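Long-range contacts in ancylostoma secreted protein 1 (Necator americanus, PDB 3NT8), which is a secreted protein with two CAP domains, probably associated with the transition of infective hookworm larvae to parasitism: residues F43-R48 with M69-W74; A47-A52 with C209-C214; P65-Y70 with M188-Q193; S150-S155 with C175-V180. All blocks are in the same frame, centred on the assembly; numbering follows the deposited sequence.

Contacts 1 and 4 are buried in the core of the first CAP domain, while contacts 2 and 3 are partly buried and reach the surface. Helix 34-52 serves contacts 1 and 2, and Arg48 belongs to both. Contacts 1 and 3 overlap at Met69 and Tyr70. Contacts 1 and 4 reach the same four-stranded sheet and touch through His44 with Tyr177 and Arg48 with Met152. Their chemistry differs with place. Side chains grip backbone atoms in contacts 1 and 2, with a charge pair added at the exposed turn of contact 2. Contact 3 pairs two short strands, and contact 4 relies on ring faces and one water.

Contact 1: F43-R48 with M69-W74; sequences FHNNAR and MYKLSW
His44 lays its CB against CD1 of Leu72, 3.8 Å away. Its ring nitrogens are engaged by other parts of the domain: NE2 bonds Tyr177 OH and ND1 bonds Phe40 O. The next residue, Asn45, turns its amide to the backbone of Leu72. OD1 accepts from Leu72 N at 2.9 Å, with the donor tilted 16° from the carbonyl plane. ND2 returns a weak bond to Leu72 O. The aliphatic chain of Lys71 passes across this amide at about a right angle, with its CG 3.5 Å from Asn45 OD1, and its NZ goes on to Glu210. Arg48 ends the segment. Its chain bends at CG-CD (chi3 70°), which brings the guanidinium side-on to Tyr70 O. NE and NH2 both bond that oxygen, each at 2.8 Å, and it lies in the guanidinium plane. Met69 SD sits over one face, toward the rim, 3.6 Å from NH2. Leu72 CD2 covers the opposite face over its centre. NH1 also bonds Met152 O, and NH2 also bonds Tyr154 O. The buried guanidinium is sandwiched between two apolar side chains, and the backbone carbonyls it bonds probably balance part of its charge.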
loop_
_atom_site.group_PDB
_atom_site.type_symbol
_atom_site.label_atom_id
_atom_site.label_comp_id
_atom_site.label_asym_id
_atom_site.label_seq_id
_atom_site.Cartn_x
_atom_site.Cartn_y
_atom_site.Cartn_z
ATOM N N PHE A 43 18.042 -3.998 -15.411
ATOM C CA PHE A 43 18.312 -2.647 -14.906
ATOM C C PHE A 43 17.488 -2.438 -13.597
ATOM O O PHE A 43 17.969 -1.856 -12.605
ATOM C CB PHE A 43 18.008 -1.584 -15.978
ATOM C CG PHE A 43 18.501 -0.191 -15.617
ATOM C CD1 PHE A 43 19.615 0.367 -16.285
ATOM C CD2 PHE A 43 17.861 0.571 -14.637
ATOM C CE1 PHE A 43 20.070 1.626 -15.947
ATOM C CE2 PHE A 43 18.332 1.845 -14.304
ATOM C CZ PHE A 43 19.421 2.378 -14.984
ATOM N N HIS A 44 16.265 -2.931 -13.578
ATOM C CA HIS A 44 15.446 -2.686 -12.406
ATOM C C HIS A 44 15.989 -3.476 -11.212
ATOM O O HIS A 44 16.087 -2.929 -10.132
ATOM C CB HIS A 44 13.975 -3.022 -12.621
ATOM C CG HIS A 44 13.171 -1.963 -13.333
ATOM N ND1 HIS A 44 13.151 -1.824 -14.707
ATOM C CD2 HIS A 44 12.287 -1.042 -12.859
ATOM C CE1 HIS A 44 12.330 -0.835 -15.039
ATOM N NE2 HIS A 44 11.786 -0.353 -13.936
ATOM N N ASN A 45 16.293 -4.773 -11.410
ATOM C CA ASN A 45 16.765 -5.627 -10.307
ATOM C C ASN A 45 18.159 -5.327 -9.797
ATOM O O ASN A 45 18.449 -5.548 -8.626
ATOM C CB ASN A 45 16.700 -7.083 -10.707
ATOM C CG ASN A 45 15.310 -7.546 -10.815
ATOM O OD1 ASN A 45 14.461 -7.131 -10.021
ATOM N ND2 ASN A 45 15.033 -8.394 -11.810
ATOM N N ASN A 46 19.029 -4.883 -10.683
ATOM C CA ASN A 46 20.353 -4.478 -10.268
ATOM C C ASN A 46 20.289 -3.228 -9.398
ATOM O O ASN A 46 21.057 -3.113 -8.428
ATOM C CB ASN A 46 21.284 -4.228 -11.477
ATOM C CG ASN A 46 21.570 -5.513 -12.229
ATOM O OD1 ASN A 46 21.594 -6.565 -11.614
ATOM N ND2 ASN A 46 21.767 -5.440 -13.539
ATOM N N ALA A 47 19.446 -2.279 -9.790
ATOM C CA ALA A 47 19.265 -1.048 -9.052
ATOM C C ALA A 47 18.514 -1.308 -7.753
ATOM O O ALA A 47 18.853 -0.716 -6.714
ATOM C CB ALA A 47 18.517 0.065 -9.911
ATOM N N ARG A 48 17.543 -2.203 -7.791
ATOM C CA ARG A 48 16.869 -2.565 -6.511
ATOM C C ARG A 48 17.810 -3.228 -5.465
ATOM O O ARG A 48 17.649 -3.007 -4.243
ATOM C CB ARG A 48 15.598 -3.399 -6.749
ATOM C CG ARG A 48 14.494 -2.624 -7.497
ATOM C CD ARG A 48 13.367 -3.482 -8.164
ATOM N NE ARG A 48 12.533 -4.083 -7.146
ATOM C CZ ARG A 48 11.459 -3.509 -6.601
ATOM N NH1 ARG A 48 10.997 -2.317 -7.068
ATOM N NH2 ARG A 48 10.829 -4.160 -5.643
ATOM N N MET A 69 12.984 -6.158 0.074
ATOM C CA MET A 69 13.073 -5.629 -1.290
ATOM C C MET A 69 12.925 -6.760 -2.251
ATOM O O MET A 69 13.808 -7.630 -2.332
ATOM C CB MET A 69 14.393 -4.920 -1.538
ATOM C CG MET A 69 14.553 -4.379 -2.956
ATOM S SD MET A 69 13.452 -3.012 -3.397
ATOM C CE MET A 69 14.005 -1.630 -2.397
ATOM N N TYR A 70 11.788 -6.792 -2.946
ATOM C CA TYR A 70 11.473 -7.865 -3.923
ATOM C C TYR A 70 12.098 -7.703 -5.330
ATOM O O TYR A 70 12.199 -6.590 -5.896
ATOM C CB TYR A 70 9.951 -8.152 -4.007
ATOM C CG TYR A 70 9.447 -8.971 -2.845
ATOM C CD1 TYR A 70 9.130 -10.325 -3.021
ATOM C CD2 TYR A 70 9.422 -8.447 -1.558
ATOM C CE1 TYR A 70 8.753 -11.108 -1.989
ATOM C CE2 TYR A 70 9.001 -9.229 -0.484
ATOM C CZ TYR A 70 8.664 -10.529 -0.697
ATOM O OH TYR A 70 8.265 -11.267 0.407
ATOM N N LYS A 71 12.557 -8.828 -5.839
ATOM C CA LYS A 71 13.067 -8.941 -7.201
ATOM C C LYS A 71 11.834 -8.925 -8.063
ATOM O O LYS A 71 10.858 -9.582 -7.722
ATOM C CB LYS A 71 13.774 -10.265 -7.373
ATOM C CG LYS A 71 14.484 -10.422 -8.694
ATOM C CD LYS A 71 15.305 -11.726 -8.725
ATOM C CE LYS A 71 16.116 -11.793 -10.097
ATOM N NZ LYS A 71 16.737 -13.123 -10.362
ATOM N N LEU A 72 11.877 -8.180 -9.153
ATOM C CA LEU A 72 10.810 -8.193 -10.157
ATOM C C LEU A 72 10.903 -9.391 -11.068
ATOM O O LEU A 72 12.002 -9.818 -11.433
ATOM C CB LEU A 72 10.865 -6.864 -10.996
ATOM C CG LEU A 72 10.812 -5.546 -10.179
ATOM C CD1 LEU A 72 10.781 -4.213 -11.015
ATOM C CD2 LEU A 72 9.575 -5.585 -9.298
ATOM N N SER A 73 9.756 -9.942 -11.438
ATOM C CA SER A 73 9.653 -10.910 -12.529
ATOM C C SER A 73 8.943 -10.267 -13.680
ATOM O O SER A 73 8.055 -9.408 -13.493
ATOM C CB SER A 73 8.821 -12.092 -12.078
ATOM O OG SER A 73 9.457 -12.642 -10.954
ATOM N N TRP A 74 9.328 -10.645 -14.886
ATOM C CA TRP A 74 8.588 -10.170 -16.082
ATOM C C TRP A 74 7.140 -10.673 -16.226
ATOM O O TRP A 74 6.843 -11.828 -15.942
ATOM C CB TRP A 74 9.403 -10.514 -17.343
ATOM C CG TRP A 74 8.972 -9.779 -18.553
ATOM C CD1 TRP A 74 8.075 -10.216 -19.512
ATOM C CD2 TRP A 74 9.416 -8.491 -18.970
ATOM N NE1 TRP A 74 7.940 -9.269 -20.474
ATOM C CE2 TRP A 74 8.769 -8.210 -20.187
ATOM C CE3 TRP A 74 10.322 -7.542 -18.429
ATOM C CZ2 TRP A 74 8.958 -7.014 -20.878
ATOM C CZ3 TRP A 74 10.517 -6.338 -19.108
ATOM C CH2 TRP A 74 9.845 -6.097 -20.335
#

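Contact 2: A47-A52 with C209-C214; sequences ARRRVA and CEDGLC
Arg49 makes the polar part of this contact, with two hydrogen bonds to backbone carbonyls of the turn 210-213. Its chain runs out with CG anti to the backbone N (chi1 -178°), then bends at chi3 (-93°) to lay the guanidinium along the turn. NE donates to Asp211 O at 2.9 Å, and NH2 donates to Glu210 O at 2.9 Å. Both bonds are fairly straight, and both oxygens lie near the guanidinium plane. Glu210 O also accepts from Leu213 N inside the type I' turn. The two donors reach it from opposite faces of its carbonyl plane, so the arginine adds a second grip to an oxygen that already helps to close the turn.

The charge interaction is of another kind. Asp211 OD2 is 3.5 Å from Arg49 NE, but well out of the guanidinium plane, so no N-H points at it. Asp211 OD1 forms a salt bridge with Lys53.

Apolar packing covers a flat face. Leu213 CD1 sits over the centre of the Arg49 guanidinium, 3.5 Å from CZ. Its CD2 lies 3.9 Å from Arg49 CA. Separately, Ala52 CB makes a van der Waals contact with Gly212 O at 3.8 Å. Gly212 has a positive phi (83°), which favours glycine.

The contact clamps the last turns of helix 34-52 to hairpin 208-215. Disulfides Cys195-Cys209 and Cys201-Cys214 pin that hairpin, and Cys214 bonds by its backbone to Met69 and Lys71.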
loop_
_atom_site.group_PDB
_atom_site.type_symbol
_atom_site.label_atom_id
_atom_site.label_comp_id
_atom_site.label_asym_id
_atom_site.label_seq_id
_atom_site.Cartn_x
_atom_site.Cartn_y
_atom_site.Cartn_z
ATOM N N ALA A 47 19.446 -2.279 -9.790
ATOM C CA ALA A 47 19.265 -1.048 -9.052
ATOM C C ALA A 47 18.514 -1.308 -7.753
ATOM O O ALA A 47 18.853 -0.716 -6.714
ATOM C CB ALA A 47 18.517 0.065 -9.911
ATOM N N ARG A 48 17.543 -2.203 -7.791
ATOM C CA ARG A 48 16.869 -2.565 -6.511
ATOM C C ARG A 48 17.810 -3.228 -5.465
ATOM O O ARG A 48 17.649 -3.007 -4.243
ATOM C CB ARG A 48 15.598 -3.399 -6.749
ATOM C CG ARG A 48 14.494 -2.624 -7.497
ATOM C CD ARG A 48 13.367 -3.482 -8.164
ATOM N NE ARG A 48 12.533 -4.083 -7.146
ATOM C CZ ARG A 48 11.459 -3.509 -6.601
ATOM N NH1 ARG A 48 10.997 -2.317 -7.068
ATOM N NH2 ARG A 48 10.829 -4.160 -5.643
ATOM N N ARG A 49 18.770 -4.018 -5.949
ATOM C CA ARG A 49 19.673 -4.804 -5.125
ATOM C C ARG A 49 20.709 -3.876 -4.531
ATOM O O ARG A 49 21.068 -4.058 -3.388
ATOM C CB ARG A 49 20.343 -5.917 -5.928
ATOM C CG ARG A 49 21.261 -6.820 -5.109
ATOM C CD ARG A 49 21.835 -7.904 -5.984
ATOM N NE ARG A 49 20.997 -9.104 -5.911
ATOM C CZ ARG A 49 20.337 -9.649 -6.934
ATOM N NH1 ARG A 49 20.392 -9.131 -8.151
ATOM N NH2 ARG A 49 19.629 -10.738 -6.735
ATOM N N ARG A 50 21.174 -2.899 -5.331
ATOM C CA ARG A 50 22.012 -1.839 -4.840
ATOM C C ARG A 50 21.410 -1.084 -3.689
ATOM O O ARG A 50 22.137 -0.744 -2.761
ATOM C CB ARG A 50 22.478 -0.882 -5.929
ATOM C CG ARG A 50 23.467 -1.478 -6.913
ATOM C CD ARG A 50 24.010 -0.430 -7.818
ATOM N NE ARG A 50 24.813 0.618 -7.150
ATOM C CZ ARG A 50 26.113 0.541 -6.759
ATOM N NH1 ARG A 50 26.835 -0.578 -6.879
ATOM N NH2 ARG A 50 26.718 1.613 -6.204
ATOM N N VAL A 51 20.119 -0.803 -3.725
ATOM C CA VAL A 51 19.459 -0.086 -2.655
ATOM C C VAL A 51 19.385 -0.942 -1.430
ATOM O O VAL A 51 19.779 -0.507 -0.314
ATOM C CB VAL A 51 18.027 0.363 -3.055
ATOM C CG1 VAL A 51 17.310 1.045 -1.844
ATOM C CG2 VAL A 51 18.075 1.308 -4.237
ATOM N N ALA A 52 18.855 -2.150 -1.620
ATOM C CA ALA A 52 18.750 -3.147 -0.574
ATOM C C ALA A 52 20.035 -3.302 0.213
ATOM O O ALA A 52 19.967 -3.335 1.433
ATOM C CB ALA A 52 18.323 -4.437 -1.124
ATOM N N CYS A 209 14.964 -15.935 -1.116
ATOM C CA CYS A 209 15.921 -14.839 -1.008
ATOM C C CYS A 209 17.127 -15.055 -1.889
ATOM O O CYS A 209 17.850 -16.052 -1.718
ATOM C CB CYS A 209 16.381 -14.620 0.436
ATOM S SG CYS A 209 17.598 -13.278 0.526
ATOM N N GLU A 210 17.339 -14.148 -2.842
ATOM C CA GLU A 210 18.458 -14.230 -3.784
ATOM C C GLU A 210 19.345 -13.022 -3.619
ATOM O O GLU A 210 19.031 -11.944 -4.130
ATOM C CB GLU A 210 17.955 -14.257 -5.213
ATOM C CG GLU A 210 17.575 -15.622 -5.681
ATOM C CD GLU A 210 17.070 -15.618 -7.085
ATOM O OE1 GLU A 210 17.531 -14.739 -7.875
ATOM O OE2 GLU A 210 16.231 -16.506 -7.385
ATOM N N ASP A 211 20.471 -13.197 -2.932
ATOM C CA ASP A 211 21.478 -12.124 -2.759
ATOM C C ASP A 211 20.808 -10.773 -2.403
ATOM O O ASP A 211 20.930 -9.783 -3.129
ATOM C CB ASP A 211 22.459 -12.065 -3.978
ATOM C CG ASP A 211 23.600 -11.061 -3.777
ATOM O OD1 ASP A 211 24.072 -10.866 -2.621
ATOM O OD2 ASP A 211 24.057 -10.456 -4.780
ATOM N N GLY A 212 20.095 -10.746 -1.276
ATOM C CA GLY A 212 19.468 -9.503 -0.769
ATOM C C GLY A 212 18.107 -9.124 -1.364
ATOM O O GLY A 212 17.483 -8.150 -0.932
ATOM N N LEU A 213 17.650 -9.880 -2.360
ATOM C CA LEU A 213 16.348 -9.606 -2.958
ATOM C C LEU A 213 15.408 -10.718 -2.598
ATOM O O LEU A 213 15.731 -11.906 -2.781
ATOM C CB LEU A 213 16.393 -9.420 -4.512
ATOM C CG LEU A 213 17.092 -8.161 -5.088
ATOM C CD1 LEU A 213 17.146 -8.169 -6.631
ATOM C CD2 LEU A 213 16.448 -6.896 -4.558
ATOM N N CYS A 214 14.255 -10.339 -2.052
ATOM C CA CYS A 214 13.207 -11.318 -1.800
ATOM C C CYS A 214 12.575 -11.799 -3.080
ATOM O O CYS A 214 12.505 -11.049 -4.027
ATOM C CB CYS A 214 12.150 -10.740 -0.840
ATOM S SG CYS A 214 12.859 -10.443 0.787
#

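Contact 3: P65-Y70 with M188-Q193; sequences PAKNMY and MWETGQ
Ala66 and Trp189 form the tight, inward part of this contact. Ala66 CB presses on the indole, 3.4 Å from Trp189 CD1. Trp189 CG lies between the backbone N and the carbonyl carbon (chi1 67°), which sets the five-membered ring, through CD1, beside Ala66. Met69 CE adds a looser touch at Trp189 CB, 3.9 Å away. Pro65 O lies at the edge of the indole, near its plane, but NE1 makes its weak hydrogen bond to Asn64 O instead. Phe149, Val153 and Val51 also pack on this tryptophan.

The backbones are joined more loosely, by two longish bonds. Gly192 N donates to Pro65 O at 3.2 Å, from above the carbonyl plane. Thr191 CA adds a C-H...O contact to the same oxygen. Lys67 N donates to Glu190 O at 3.2 Å.

The outer side is looser and partly built of water. The Lys67 chain runs extended past Glu190, but NZ stays 4.6 Å from Glu190 OE1, beyond a salt bridge. One water joins Lys67 O to Glu190 N. A second takes a bond from Asn68 ND2 and gives one to Glu190 OE1. Asn68 ND2 also bonds Ser202 OG.

Two short, weakly bonded strands, 66-67 and 190-191, thus make a minimal antiparallel sheet. Ala66 and Thr191 form its non-hydrogen-bonded pair. It ties the chain shortly after helix 34-52 to the segment leading out of the first CAP domain's central sheet toward the disulfide-pinned hairpin 208-215.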
loop_
_atom_site.group_PDB
_atom_site.type_symbol
_atom_site.label_atom_id
_atom_site.label_comp_id
_atom_site.label_asym_id
_atom_site.label_seq_id
_atom_site.Cartn_x
_atom_site.Cartn_y
_atom_site.Cartn_z
ATOM N N PRO A 65 19.687 1.044 3.354
ATOM C CA PRO A 65 19.470 -0.368 2.967
ATOM C C PRO A 65 18.020 -0.803 3.156
ATOM O O PRO A 65 17.300 -0.192 3.948
ATOM C CB PRO A 65 20.324 -1.137 3.973
ATOM C CG PRO A 65 20.459 -0.211 5.157
ATOM C CD PRO A 65 20.660 1.129 4.460
ATOM N N ALA A 66 17.630 -1.888 2.478
ATOM C CA ALA A 66 16.253 -2.295 2.448
ATOM C C ALA A 66 16.013 -3.731 2.877
ATOM O O ALA A 66 16.625 -4.663 2.334
ATOM C CB ALA A 66 15.669 -2.079 1.055
ATOM N N LYS A 67 15.042 -3.924 3.770
ATOM C CA LYS A 67 14.529 -5.252 4.016
ATOM C C LYS A 67 13.304 -5.436 3.133
ATOM O O LYS A 67 12.711 -4.434 2.652
ATOM C CB LYS A 67 14.191 -5.434 5.492
ATOM C CG LYS A 67 13.202 -4.432 6.086
ATOM C CD LYS A 67 12.896 -4.812 7.562
ATOM C CE LYS A 67 11.852 -3.890 8.194
ATOM N NZ LYS A 67 11.822 -3.945 9.729
ATOM N N ASN A 68 12.910 -6.693 2.914
ATOM C CA ASN A 68 11.730 -6.988 2.052
ATOM C C ASN A 68 11.796 -6.315 0.648
ATOM O O ASN A 68 10.799 -5.898 0.095
ATOM C CB ASN A 68 10.426 -6.566 2.780
ATOM C CG ASN A 68 10.238 -7.257 4.122
ATOM O OD1 ASN A 68 10.671 -8.390 4.319
ATOM N ND2 ASN A 68 9.542 -6.606 5.022
ATOM N N MET A 69 12.984 -6.158 0.074
ATOM C CA MET A 69 13.073 -5.629 -1.290
ATOM C C MET A 69 12.925 -6.760 -2.251
ATOM O O MET A 69 13.808 -7.630 -2.332
ATOM C CB MET A 69 14.393 -4.920 -1.538
ATOM C CG MET A 69 14.553 -4.379 -2.956
ATOM S SD MET A 69 13.452 -3.012 -3.397
ATOM C CE MET A 69 14.005 -1.630 -2.397
ATOM N N TYR A 70 11.788 -6.792 -2.946
ATOM C CA TYR A 70 11.473 -7.865 -3.923
ATOM C C TYR A 70 12.098 -7.703 -5.330
ATOM O O TYR A 70 12.199 -6.590 -5.896
ATOM C CB TYR A 70 9.951 -8.152 -4.007
ATOM C CG TYR A 70 9.447 -8.971 -2.845
ATOM C CD1 TYR A 70 9.130 -10.325 -3.021
ATOM C CD2 TYR A 70 9.422 -8.447 -1.558
ATOM C CE1 TYR A 70 8.753 -11.108 -1.989
ATOM C CE2 TYR A 70 9.001 -9.229 -0.484
ATOM C CZ TYR A 70 8.664 -10.529 -0.697
ATOM O OH TYR A 70 8.265 -11.267 0.407
ATOM N N MET A 188 8.883 4.149 0.524
ATOM C CA MET A 188 9.187 3.421 -0.717
ATOM C C MET A 188 9.725 2.038 -0.347
ATOM O O MET A 188 9.438 1.065 -1.042
ATOM C CB MET A 188 10.153 4.211 -1.576
ATOM C CG MET A 188 9.467 5.398 -2.196
ATOM S SD MET A 188 10.455 6.478 -3.190
ATOM C CE MET A 188 11.472 7.239 -1.909
ATOM N N TRP A 189 10.428 1.965 0.797
ATOM C CA TRP A 189 10.933 0.693 1.341
ATOM C C TRP A 189 11.206 0.896 2.838
ATOM O O TRP A 189 11.361 2.046 3.349
ATOM C CB TRP A 189 12.236 0.198 0.575
ATOM C CG TRP A 189 13.452 1.108 0.807
ATOM C CD1 TRP A 189 14.393 1.012 1.830
ATOM C CD2 TRP A 189 13.870 2.228 0.005
ATOM N NE1 TRP A 189 15.366 1.982 1.689
ATOM C CE2 TRP A 189 15.071 2.739 0.577
ATOM C CE3 TRP A 189 13.369 2.832 -1.153
ATOM C CZ2 TRP A 189 15.721 3.862 0.065
ATOM C CZ3 TRP A 189 14.047 3.923 -1.681
ATOM C CH2 TRP A 189 15.194 4.449 -1.051
ATOM N N GLU A 190 11.367 -0.218 3.544
ATOM C CA GLU A 190 11.668 -0.127 4.974
ATOM C C GLU A 190 13.129 -0.277 5.207
ATOM O O GLU A 190 13.767 -1.151 4.654
ATOM C CB GLU A 190 10.857 -1.160 5.763
ATOM C CG GLU A 190 9.369 -0.757 5.876
ATOM C CD GLU A 190 8.551 -1.681 6.764
ATOM O OE1 GLU A 190 8.641 -2.925 6.618
ATOM O OE2 GLU A 190 7.796 -1.132 7.599
ATOM N N THR A 191 13.690 0.623 5.994
ATOM C CA THR A 191 15.124 0.528 6.357
ATOM C C THR A 191 15.373 -0.796 7.149
ATOM O O THR A 191 14.677 -1.103 8.136
ATOM C CB THR A 191 15.615 1.811 7.098
ATOM O OG1 THR A 191 15.229 2.986 6.384
ATOM C CG2 THR A 191 17.115 1.853 7.217
ATOM N N GLY A 192 16.322 -1.600 6.664
ATOM C CA GLY A 192 16.816 -2.725 7.440
ATOM C C GLY A 192 17.855 -3.438 6.646
ATOM O O GLY A 192 18.161 -3.023 5.530
ATOM N N GLN A 193 18.466 -4.477 7.207
ATOM C CA GLN A 193 19.338 -5.334 6.409
ATOM C C GLN A 193 18.566 -6.093 5.316
ATOM O O GLN A 193 17.466 -6.556 5.521
ATOM C CB GLN A 193 20.032 -6.358 7.305
ATOM C CG GLN A 193 21.282 -6.998 6.695
ATOM C CD GLN A 193 21.843 -8.141 7.544
ATOM O OE1 GLN A 193 21.130 -8.756 8.378
ATOM N NE2 GLN A 193 23.116 -8.445 7.330
HETATM O O HOH W 1 10.431 -2.657 2.413
HETATM O O HOH W 2 8.699 -3.861 4.258
#

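Contact 4: S150-S155 with C175-V180; sequences SNMVYS and CIYNGV
Tyr177, Asn151 and Val180 bury the most surface here, with Tyr154 close behind. The ring of Tyr177 lies against the helix at Asn151 and receives two different groups on its face. Asn151 CB makes a CH-pi contact, 3.9 Å from the ring centroid and 23° off the normal. Asn151 O stands over the ring toward its rim, 3.3 Å from Tyr177 CD1. At the far end of the ring, Met152 CG touches Tyr177 OH at 3.6 Å. That hydroxyl is bonded to His44 NE2.

The Asn151 amide reaches strand 100-107, where ND2 bonds Asn102 OD1. Its OD1 is buried without a polar partner in the model. A water gives one hydrogen bond to Asn151 O and another to Gly179 O, bridging helix and loop where no direct bond joins them.

Val180 meets Tyr154 through its backbone. Val180 O sits over the centre of the Tyr154 ring, 3.5 Å from CE2. Tyr154 has just left the helix, and its CG anti to the backbone N (chi1 -169°) carries the ring to this carbonyl.

The contact seats the end of helix 147-153 and Tyr154 just beyond it on the end of strand 170-177 and the loop that follows. Strand 100-107 flanks that strand, and helices 34-52 and 119-127 pack on Met152.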
loop_
_atom_site.group_PDB
_atom_site.type_symbol
_atom_site.label_atom_id
_atom_site.label_comp_id
_atom_site.label_asym_id
_atom_site.label_seq_id
_atom_site.Cartn_x
_atom_site.Cartn_y
_atom_site.Cartn_z
ATOM N N SER A 150 10.202 6.174 -7.555
ATOM C CA SER A 150 9.318 5.445 -6.637
ATOM C C SER A 150 8.715 4.162 -7.195
ATOM O O SER A 150 8.728 3.138 -6.498
ATOM C CB SER A 150 8.236 6.366 -6.045
ATOM O OG SER A 150 7.161 6.639 -6.933
ATOM N N ASN A 151 8.265 4.187 -8.461
ATOM C CA ASN A 151 7.815 2.990 -9.169
ATOM C C ASN A 151 8.909 1.982 -9.400
ATOM O O ASN A 151 8.664 0.798 -9.294
ATOM C CB ASN A 151 7.089 3.277 -10.525
ATOM C CG ASN A 151 5.898 4.204 -10.351
ATOM O OD1 ASN A 151 5.137 4.022 -9.427
ATOM N ND2 ASN A 151 5.790 5.246 -11.197
ATOM N N MET A 152 10.115 2.449 -9.666
ATOM C CA MET A 152 11.234 1.526 -9.932
ATOM C C MET A 152 11.683 0.792 -8.668
ATOM O O MET A 152 12.050 -0.379 -8.743
ATOM C CB MET A 152 12.412 2.260 -10.569
ATOM C CG MET A 152 12.095 2.887 -11.894
ATOM S SD MET A 152 13.553 3.451 -12.860
ATOM C CE MET A 152 14.494 1.909 -13.033
ATOM N N VAL A 153 11.634 1.477 -7.528
ATOM C CA VAL A 153 12.298 1.049 -6.304
ATOM C C VAL A 153 11.330 0.416 -5.325
ATOM O O VAL A 153 11.776 -0.253 -4.355
ATOM C CB VAL A 153 13.121 2.238 -5.638
ATOM C CG1 VAL A 153 12.254 3.070 -4.774
ATOM C CG2 VAL A 153 14.241 1.745 -4.790
ATOM N N TYR A 154 10.015 0.593 -5.544
ATOM C CA TYR A 154 9.048 0.235 -4.527
ATOM C C TYR A 154 9.128 -1.205 -4.079
ATOM O O TYR A 154 8.889 -2.112 -4.846
ATOM C CB TYR A 154 7.612 0.587 -4.982
ATOM C CG TYR A 154 6.588 0.486 -3.868
ATOM C CD1 TYR A 154 6.690 1.298 -2.731
ATOM C CD2 TYR A 154 5.536 -0.425 -3.944
ATOM C CE1 TYR A 154 5.736 1.198 -1.672
ATOM C CE2 TYR A 154 4.608 -0.507 -2.948
ATOM C CZ TYR A 154 4.719 0.285 -1.805
ATOM O OH TYR A 154 3.755 0.149 -0.842
ATOM N N SER A 155 9.386 -1.417 -2.811
ATOM C CA SER A 155 9.789 -2.741 -2.318
ATOM C C SER A 155 8.750 -3.840 -2.480
ATOM O O SER A 155 9.156 -4.963 -2.730
ATOM C CB SER A 155 10.273 -2.614 -0.894
ATOM O OG SER A 155 9.243 -2.271 0.004
ATOM N N CYS A 175 7.037 1.631 -18.838
ATOM C CA CYS A 175 7.041 0.426 -17.992
ATOM C C CYS A 175 5.880 0.628 -17.068
ATOM O O CYS A 175 5.598 1.756 -16.668
ATOM C CB CYS A 175 8.334 0.285 -17.139
ATOM S SG CYS A 175 9.861 -0.099 -17.979
ATOM N N ILE A 176 5.200 -0.484 -16.760
ATOM C CA ILE A 176 4.120 -0.521 -15.783
ATOM C C ILE A 176 4.475 -1.506 -14.684
ATOM O O ILE A 176 5.270 -2.431 -14.910
ATOM C CB ILE A 176 2.723 -0.931 -16.394
ATOM C CG1 ILE A 176 2.849 -2.103 -17.337
ATOM C CG2 ILE A 176 2.050 0.202 -17.102
ATOM C CD1 ILE A 176 1.536 -2.710 -17.597
ATOM N N TYR A 177 3.901 -1.302 -13.501
ATOM C CA TYR A 177 4.353 -1.999 -12.276
ATOM C C TYR A 177 3.144 -2.355 -11.469
ATOM O O TYR A 177 2.254 -1.540 -11.355
ATOM C CB TYR A 177 5.233 -1.068 -11.411
ATOM C CG TYR A 177 6.397 -0.478 -12.134
ATOM C CD1 TYR A 177 7.697 -0.992 -11.955
ATOM C CD2 TYR A 177 6.243 0.635 -12.923
ATOM C CE1 TYR A 177 8.760 -0.405 -12.587
ATOM C CE2 TYR A 177 7.324 1.215 -13.545
ATOM C CZ TYR A 177 8.578 0.698 -13.367
ATOM O OH TYR A 177 9.648 1.211 -14.016
ATOM N N ASN A 178 3.104 -3.550 -10.893
ATOM C CA ASN A 178 1.975 -3.971 -10.110
ATOM C C ASN A 178 1.978 -3.422 -8.654
ATOM O O ASN A 178 1.313 -3.996 -7.770
ATOM C CB ASN A 178 1.867 -5.502 -10.078
ATOM C CG ASN A 178 3.005 -6.173 -9.258
ATOM O OD1 ASN A 178 4.075 -5.586 -9.060
ATOM N ND2 ASN A 178 2.770 -7.418 -8.805
ATOM N N GLY A 179 2.734 -2.352 -8.407
ATOM C CA GLY A 179 2.702 -1.703 -7.104
ATOM C C GLY A 179 2.761 -0.205 -7.330
ATOM O O GLY A 179 3.329 0.268 -8.347
ATOM N N VAL A 180 2.219 0.528 -6.362
ATOM C CA VAL A 180 2.175 1.973 -6.399
ATOM C C VAL A 180 3.191 2.611 -5.397
ATOM O O VAL A 180 3.078 2.430 -4.172
ATOM C CB VAL A 180 0.694 2.440 -6.149
ATOM C CG1 VAL A 180 0.589 3.959 -6.180
ATOM C CG2 VAL A 180 -0.229 1.788 -7.222
HETATM O O HOH W 3 6.349 0.108 -8.108
#